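Local coordinates for iron-sulfur cluster assembly scaffold protein NifU (Fervidobacterium islandicum, PDB 6A6F), which probably acts as a scaffold or sulfur-transfer protein in iron-sulfur cluster assembly by the SUF system, at residues L43-D48 / V53-E58; E74-K79 / L126-L131. All blocks are in the same frame, centred on the assembly; numbering follows the deposited sequence.

Running from the N terminus, the chain first closes interaction 1, a short beta hairpin in which strand 39-48 turns back within a few residues and pairs with strand 51-58. It then passes the zinc ligand Cys62 and enters helix 63-76, whose end opens interaction 2. That contact closes a much longer and largely helical excursion, through helices 81-95 and 102-105, when helix 118-135 returns to meet 74-79. The two loops follow in series, neither nesting nor crossing. In space they adjoin, with centres about 9 Å apart: Phe45 CE2 lies 3.5 Å from Leu131 CD1, tying the sheet to the helical layer.

Interaction 1: L43-D48 / V53-E58; sequences LYFLFD and VDVKFE
Paired across the strands on one face of the sheet, Phe45 and Val55 lie side by side, and their first torsions set which atoms meet: Phe45 CG stands anti to its carbonyl carbon (chi1 -62°), and Val55 CG2 takes the same position, with CG1 beside the carbonyl carbon. CG2 then rests 3.9 Å from Phe45 CD2, while CG1 comes over one face of the ring. Replacing Val55 by an alanine removes both methyls and would probably open a gap beside the Phe45 ring, leaving it freer to shift. On the same face of the sheet Leu43 CD2 reaches Phe57 CB at 3.9 Å, the Phe57 ring itself turning away. On the other face the Tyr44 ring presents its edge to Lys56 O, which lies in the ring plane, and its CE1 touches Glu58 CB at 4.0 Å.

The backbones run antiparallel. Tyr44 and Lys56 form a hydrogen-bonded pair, with Tyr44 N 2.8 Å from Lys56 O. Farther along, Val53 and Asp54 both face Leu46 in a classic beta bulge. Leu46 O consequently accepts two N-H groups from the same side of its carbonyl plane, from Asp54 N at 3.1 Å and from Val53 N at 2.8 Å, the latter bond more bent. Val53 also lays CG2 3.6 Å from Asp48 CB.

This hairpin occupies one side of a three-stranded sheet, strand 28-34 flanking 39-48 on its other side. The face bearing Leu43, Phe45 and Phe57 packs on helices 63-76 and 118-135, where Met72 and Thr130 receive Leu43, and Ile73 receives Phe57.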
loop_
_atom_site.group_PDB
_atom_site.type_symbol
_atom_site.label_atom_id
_atom_site.label_comp_id
_atom_site.label_asym_id
_atom_site.label_seq_id
_atom_site.Cartn_x
_atom_site.Cartn_y
_atom_site.Cartn_z
ATOM N N LEU A 43 -12.694 -8.749 -4.235
ATOM C CA LEU A 43 -13.772 -7.883 -4.606
ATOM C C LEU A 43 -15.115 -8.400 -4.064
ATOM O O LEU A 43 -15.440 -9.570 -4.213
ATOM C CB LEU A 43 -13.832 -7.772 -6.114
ATOM C CG LEU A 43 -12.620 -7.251 -6.845
ATOM C CD1 LEU A 43 -12.884 -7.319 -8.349
ATOM C CD2 LEU A 43 -12.401 -5.821 -6.407
ATOM N N TYR A 44 -15.916 -7.496 -3.522
ATOM C CA TYR A 44 -17.284 -7.803 -2.985
ATOM C C TYR A 44 -18.317 -7.066 -3.871
ATOM O O TYR A 44 -18.159 -5.887 -4.104
ATOM C CB TYR A 44 -17.444 -7.293 -1.527
ATOM C CG TYR A 44 -16.559 -8.025 -0.574
ATOM C CD1 TYR A 44 -15.256 -7.666 -0.429
ATOM C CD2 TYR A 44 -17.018 -9.144 0.137
ATOM C CE1 TYR A 44 -14.412 -8.347 0.433
ATOM C CE2 TYR A 44 -16.172 -9.848 0.973
ATOM C CZ TYR A 44 -14.867 -9.428 1.100
ATOM O OH TYR A 44 -14.002 -10.087 1.897
ATOM N N PHE A 45 -19.348 -7.754 -4.377
ATOM C CA PHE A 45 -20.342 -7.126 -5.245
ATOM C C PHE A 45 -21.756 -7.220 -4.679
ATOM O O PHE A 45 -22.113 -8.256 -4.101
ATOM C CB PHE A 45 -20.379 -7.806 -6.628
ATOM C CG PHE A 45 -19.092 -7.709 -7.402
ATOM C CD1 PHE A 45 -18.084 -8.610 -7.187
ATOM C CD2 PHE A 45 -18.935 -6.742 -8.370
ATOM C CE1 PHE A 45 -16.912 -8.543 -7.923
ATOM C CE2 PHE A 45 -17.772 -6.647 -9.097
ATOM C CZ PHE A 45 -16.766 -7.561 -8.876
ATOM N N LEU A 46 -22.542 -6.155 -4.883
ATOM C CA LEU A 46 -24.000 -6.220 -4.858
ATOM C C LEU A 46 -24.481 -5.818 -6.237
ATOM O O LEU A 46 -23.996 -4.802 -6.779
ATOM C CB LEU A 46 -24.659 -5.243 -3.869
ATOM C CG LEU A 46 -24.407 -5.524 -2.384
ATOM C CD1 LEU A 46 -24.900 -4.365 -1.522
ATOM C CD2 LEU A 46 -25.096 -6.793 -1.912
ATOM N N PHE A 47 -25.506 -6.537 -6.709
ATOM C CA PHE A 47 -26.150 -6.350 -8.002
ATOM C C PHE A 47 -27.655 -6.178 -7.815
ATOM O O PHE A 47 -28.239 -6.665 -6.837
ATOM C CB PHE A 47 -25.995 -7.610 -8.873
ATOM C CG PHE A 47 -24.563 -8.105 -9.051
ATOM C CD1 PHE A 47 -23.625 -7.324 -9.619
ATOM C CD2 PHE A 47 -24.224 -9.387 -8.716
ATOM C CE1 PHE A 47 -22.306 -7.782 -9.822
ATOM C CE2 PHE A 47 -22.932 -9.867 -8.890
ATOM C CZ PHE A 47 -21.964 -9.062 -9.460
ATOM N N ASP A 48 -28.276 -5.556 -8.813
ATOM C CA ASP A 48 -29.717 -5.524 -8.944
ATOM C C ASP A 48 -29.961 -5.945 -10.386
ATOM O O ASP A 48 -29.938 -5.127 -11.319
ATOM C CB ASP A 48 -30.267 -4.129 -8.679
ATOM C CG ASP A 48 -31.797 -4.075 -8.774
ATOM O OD1 ASP A 48 -32.433 -5.130 -8.930
ATOM O OD2 ASP A 48 -32.362 -2.981 -8.678
ATOM N N VAL A 53 -24.601 -2.454 -8.169
ATOM C CA VAL A 53 -25.086 -1.492 -7.194
ATOM C C VAL A 53 -23.994 -1.049 -6.203
ATOM O O VAL A 53 -23.946 0.094 -5.816
ATOM C CB VAL A 53 -26.240 -2.113 -6.378
ATOM C CG1 VAL A 53 -26.710 -1.152 -5.313
ATOM C CG2 VAL A 53 -27.388 -2.466 -7.292
ATOM N N ASP A 54 -23.175 -1.987 -5.760
ATOM C CA ASP A 54 -22.056 -1.670 -4.864
ATOM C C ASP A 54 -20.883 -2.584 -5.087
ATOM O O ASP A 54 -21.057 -3.750 -5.435
ATOM C CB ASP A 54 -22.499 -1.729 -3.401
ATOM C CG ASP A 54 -21.584 -0.913 -2.466
ATOM O OD1 ASP A 54 -20.490 -0.389 -2.876
ATOM O OD2 ASP A 54 -21.972 -0.792 -1.295
ATOM N N VAL A 55 -19.683 -2.043 -4.896
ATOM C CA VAL A 55 -18.473 -2.799 -4.959
ATOM C C VAL A 55 -17.518 -2.267 -3.833
ATOM O O VAL A 55 -17.341 -1.087 -3.674
ATOM C CB VAL A 55 -17.786 -2.690 -6.332
ATOM C CG1 VAL A 55 -16.696 -3.715 -6.444
ATOM C CG2 VAL A 55 -18.758 -2.925 -7.486
ATOM N N LYS A 56 -16.937 -3.181 -3.095
ATOM C CA LYS A 56 -15.879 -2.900 -2.156
ATOM C C LYS A 56 -14.706 -3.905 -2.386
ATOM O O LYS A 56 -14.861 -4.947 -3.028
ATOM C CB LYS A 56 -16.401 -3.010 -0.741
ATOM C CG LYS A 56 -17.356 -1.924 -0.357
ATOM C CD LYS A 56 -17.514 -1.879 1.177
ATOM C CE LYS A 56 -18.551 -0.836 1.520
ATOM N NZ LYS A 56 -18.188 0.450 0.887
ATOM N N PHE A 57 -13.529 -3.577 -1.870
ATOM C CA PHE A 57 -12.426 -4.501 -1.907
ATOM C C PHE A 57 -11.705 -4.618 -0.568
ATOM O O PHE A 57 -11.569 -3.630 0.199
ATOM C CB PHE A 57 -11.452 -4.111 -2.997
ATOM C CG PHE A 57 -10.538 -3.004 -2.639
ATOM C CD1 PHE A 57 -10.971 -1.691 -2.675
ATOM C CD2 PHE A 57 -9.248 -3.262 -2.240
ATOM C CE1 PHE A 57 -10.116 -0.671 -2.282
ATOM C CE2 PHE A 57 -8.394 -2.235 -1.868
ATOM C CZ PHE A 57 -8.823 -0.949 -1.905
ATOM N N GLU A 58 -11.215 -5.817 -0.338
ATOM C CA GLU A 58 -10.259 -6.060 0.723
ATOM C C GLU A 58 -8.929 -6.517 0.128
ATOM O O GLU A 58 -8.809 -6.759 -1.059
ATOM C CB GLU A 58 -10.825 -7.062 1.752
ATOM C CG GLU A 58 -11.436 -6.373 2.950
ATOM C CD GLU A 58 -10.400 -5.598 3.804
ATOM O OE1 GLU A 58 -9.153 -5.798 3.683
ATOM O OE2 GLU A 58 -10.848 -4.776 4.616
#

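Interaction 2: E74-K79 / L126-L131; sequences EQIIGK and LPWKTL
The Trp128 indole meets Ile76 obliquely, its six-membered end leading: CZ3 lies 4.4 Å from Ile76 CG2, a loose apolar touch. The same indole meets the Phe124 ring with planes at about 45°, and Met72 and Met88 also touch it, so this aromatic group links three helices.

The closer contact is between Ile76 and Leu131, which reach toward each other tip to tip. Ile76 CD1 stands 3.8 Å from Leu131 CD1 and 4.0 Å from Leu131 CD2, fitting against both prongs of the leucine fork. Ile76 can do this because CG1 sits between its backbone N and carbonyl carbon (chi1 66°) and the chain then runs on extended, carrying CD1 outward from the helix. Leu131 answers with CG anti to its backbone N. No hydrogen bond crosses the gap; the two segments bury just 120 Å² together, with all three touching residues in the protein interior.

Each segment holds its own shape by local bonds. Beyond Ile76 the helix gives way to a type II turn, with Lys79 N bonded to Ile76 O and Gly78 at positive phi. The Lys79 side chain folds back, its NZ 3.0 Å from Gln75 O and nearly along the C=O axis. In the partner helix, kinked at Pro127, Leu126 O is gripped from opposite faces of its plane by Thr130 N and by Thr130 OG1 at 2.9 Å.

The result is an apolar helix-to-helix joint packed against the antiparallel sheet of an alpha+beta NifU-like domain, where Leu131 touches Phe45. Both helices have their N-terminal parts near the zinc site, helix 63-76 directly following the ligand Cys62 and helix 118-135 carrying the ligand Cys123, while the Trp128 side chain is about 13 Å from the ion.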
loop_
_atom_site.group_PDB
_atom_site.type_symbol
_atom_site.label_atom_id
_atom_site.label_comp_id
_atom_site.label_asym_id
_atom_site.label_seq_id
_atom_site.Cartn_x
_atom_site.Cartn_y
_atom_site.Cartn_z
ATOM N N GLU A 74 -14.948 3.040 -8.790
ATOM C CA GLU A 74 -15.611 4.328 -8.976
ATOM C C GLU A 74 -16.297 4.376 -10.348
ATOM O O GLU A 74 -17.355 4.987 -10.516
ATOM C CB GLU A 74 -14.574 5.437 -8.829
ATOM C CG GLU A 74 -15.046 6.822 -9.135
ATOM C CD GLU A 74 -13.860 7.779 -9.191
ATOM O OE1 GLU A 74 -13.228 7.870 -10.283
ATOM O OE2 GLU A 74 -13.552 8.377 -8.136
ATOM N N GLN A 75 -15.675 3.773 -11.348
ATOM C CA GLN A 75 -16.224 3.851 -12.678
ATOM C C GLN A 75 -17.320 2.791 -12.934
ATOM O O GLN A 75 -18.187 3.033 -13.765
ATOM C CB GLN A 75 -15.118 3.771 -13.724
ATOM C CG GLN A 75 -14.181 4.978 -13.720
ATOM C CD GLN A 75 -14.935 6.278 -13.946
ATOM O OE1 GLN A 75 -14.891 7.202 -13.131
ATOM N NE2 GLN A 75 -15.707 6.309 -14.993
ATOM N N ILE A 76 -17.281 1.634 -12.276
ATOM C CA ILE A 76 -18.243 0.586 -12.603
ATOM C C ILE A 76 -19.513 0.597 -11.803
ATOM O O ILE A 76 -20.494 -0.031 -12.224
ATOM C CB ILE A 76 -17.687 -0.836 -12.592
ATOM C CG1 ILE A 76 -17.248 -1.310 -11.187
ATOM C CG2 ILE A 76 -16.576 -0.978 -13.616
ATOM C CD1 ILE A 76 -16.560 -2.673 -11.165
ATOM N N ILE A 77 -19.512 1.276 -10.642
ATOM C CA ILE A 77 -20.708 1.325 -9.833
ATOM C C ILE A 77 -21.794 2.019 -10.629
ATOM O O ILE A 77 -21.589 3.099 -11.130
ATOM C CB ILE A 77 -20.476 2.004 -8.469
ATOM C CG1 ILE A 77 -19.753 1.018 -7.555
ATOM C CG2 ILE A 77 -21.782 2.369 -7.787
ATOM C CD1 ILE A 77 -19.421 1.598 -6.194
ATOM N N GLY A 78 -22.960 1.393 -10.678
ATOM C CA GLY A 78 -24.102 1.932 -11.411
ATOM C C GLY A 78 -24.148 1.507 -12.868
ATOM O O GLY A 78 -25.112 1.801 -13.573
ATOM N N LYS A 79 -23.112 0.859 -13.365
ATOM C CA LYS A 79 -23.150 0.358 -14.739
ATOM C C LYS A 79 -23.723 -1.055 -14.732
ATOM O O LYS A 79 -23.839 -1.686 -13.669
ATOM C CB LYS A 79 -21.737 0.320 -15.304
ATOM C CG LYS A 79 -20.961 1.647 -15.264
ATOM C CD LYS A 79 -21.318 2.588 -16.399
ATOM C CE LYS A 79 -20.244 3.660 -16.639
ATOM N NZ LYS A 79 -20.174 4.588 -15.472
ATOM N N LEU A 126 -4.721 -6.425 -12.329
ATOM C CA LEU A 126 -5.195 -7.330 -11.312
ATOM C C LEU A 126 -6.705 -7.135 -10.966
ATOM O O LEU A 126 -7.480 -8.081 -11.064
ATOM C CB LEU A 126 -4.337 -7.232 -10.039
ATOM C CG LEU A 126 -4.856 -8.072 -8.859
ATOM C CD1 LEU A 126 -4.873 -9.534 -9.259
ATOM C CD2 LEU A 126 -4.026 -7.861 -7.621
ATOM N N PRO A 127 -7.129 -5.903 -10.571
ATOM C CA PRO A 127 -8.573 -5.752 -10.302
ATOM C C PRO A 127 -9.442 -6.055 -11.492
ATOM O O PRO A 127 -10.532 -6.563 -11.299
ATOM C CB PRO A 127 -8.730 -4.290 -9.919
ATOM C CG PRO A 127 -7.467 -3.663 -10.418
ATOM C CD PRO A 127 -6.405 -4.673 -10.297
ATOM N N TRP A 128 -9.010 -5.689 -12.691
ATOM C CA TRP A 128 -9.842 -5.862 -13.901
ATOM C C TRP A 128 -10.015 -7.351 -14.285
ATOM O O TRP A 128 -11.110 -7.786 -14.641
ATOM C CB TRP A 128 -9.240 -5.081 -15.081
ATOM C CG TRP A 128 -9.402 -3.614 -14.965
ATOM C CD1 TRP A 128 -8.449 -2.722 -14.623
ATOM C CD2 TRP A 128 -10.607 -2.880 -15.135
ATOM N NE1 TRP A 128 -8.978 -1.475 -14.571
ATOM C CE2 TRP A 128 -10.309 -1.542 -14.899
ATOM C CE3 TRP A 128 -11.921 -3.233 -15.435
ATOM C CZ2 TRP A 128 -11.271 -0.538 -14.972
ATOM C CZ3 TRP A 128 -12.873 -2.223 -15.534
ATOM C CH2 TRP A 128 -12.538 -0.903 -15.313
ATOM N N LYS A 129 -8.920 -8.108 -14.196
ATOM C CA LYS A 129 -8.934 -9.540 -14.444
ATOM C C LYS A 129 -9.777 -10.253 -13.389
ATOM O O LYS A 129 -10.507 -11.168 -13.716
ATOM C CB LYS A 129 -7.507 -10.115 -14.429
ATOM C CG LYS A 129 -6.547 -9.593 -15.512
ATOM C CD LYS A 129 -7.130 -9.573 -16.921
ATOM C CE LYS A 129 -7.267 -10.984 -17.489
ATOM N NZ LYS A 129 -7.979 -11.031 -18.821
ATOM N N THR A 130 -9.691 -9.794 -12.141
ATOM C CA THR A 130 -10.520 -10.324 -11.076
ATOM C C THR A 130 -11.975 -10.015 -11.294
ATOM O O THR A 130 -12.821 -10.889 -11.129
ATOM C CB THR A 130 -10.065 -9.830 -9.691
ATOM O OG1 THR A 130 -8.696 -10.188 -9.533
ATOM C CG2 THR A 130 -10.887 -10.486 -8.593
ATOM N N LEU A 131 -12.273 -8.805 -11.746
ATOM C CA LEU A 131 -13.623 -8.457 -12.132
ATOM C C LEU A 131 -14.195 -9.324 -13.273
ATOM O O LEU A 131 -15.338 -9.800 -13.202
ATOM C CB LEU A 131 -13.647 -7.027 -12.578
ATOM C CG LEU A 131 -14.965 -6.481 -13.125
ATOM C CD1 LEU A 131 -15.996 -6.311 -12.053
ATOM C CD2 LEU A 131 -14.742 -5.135 -13.764
#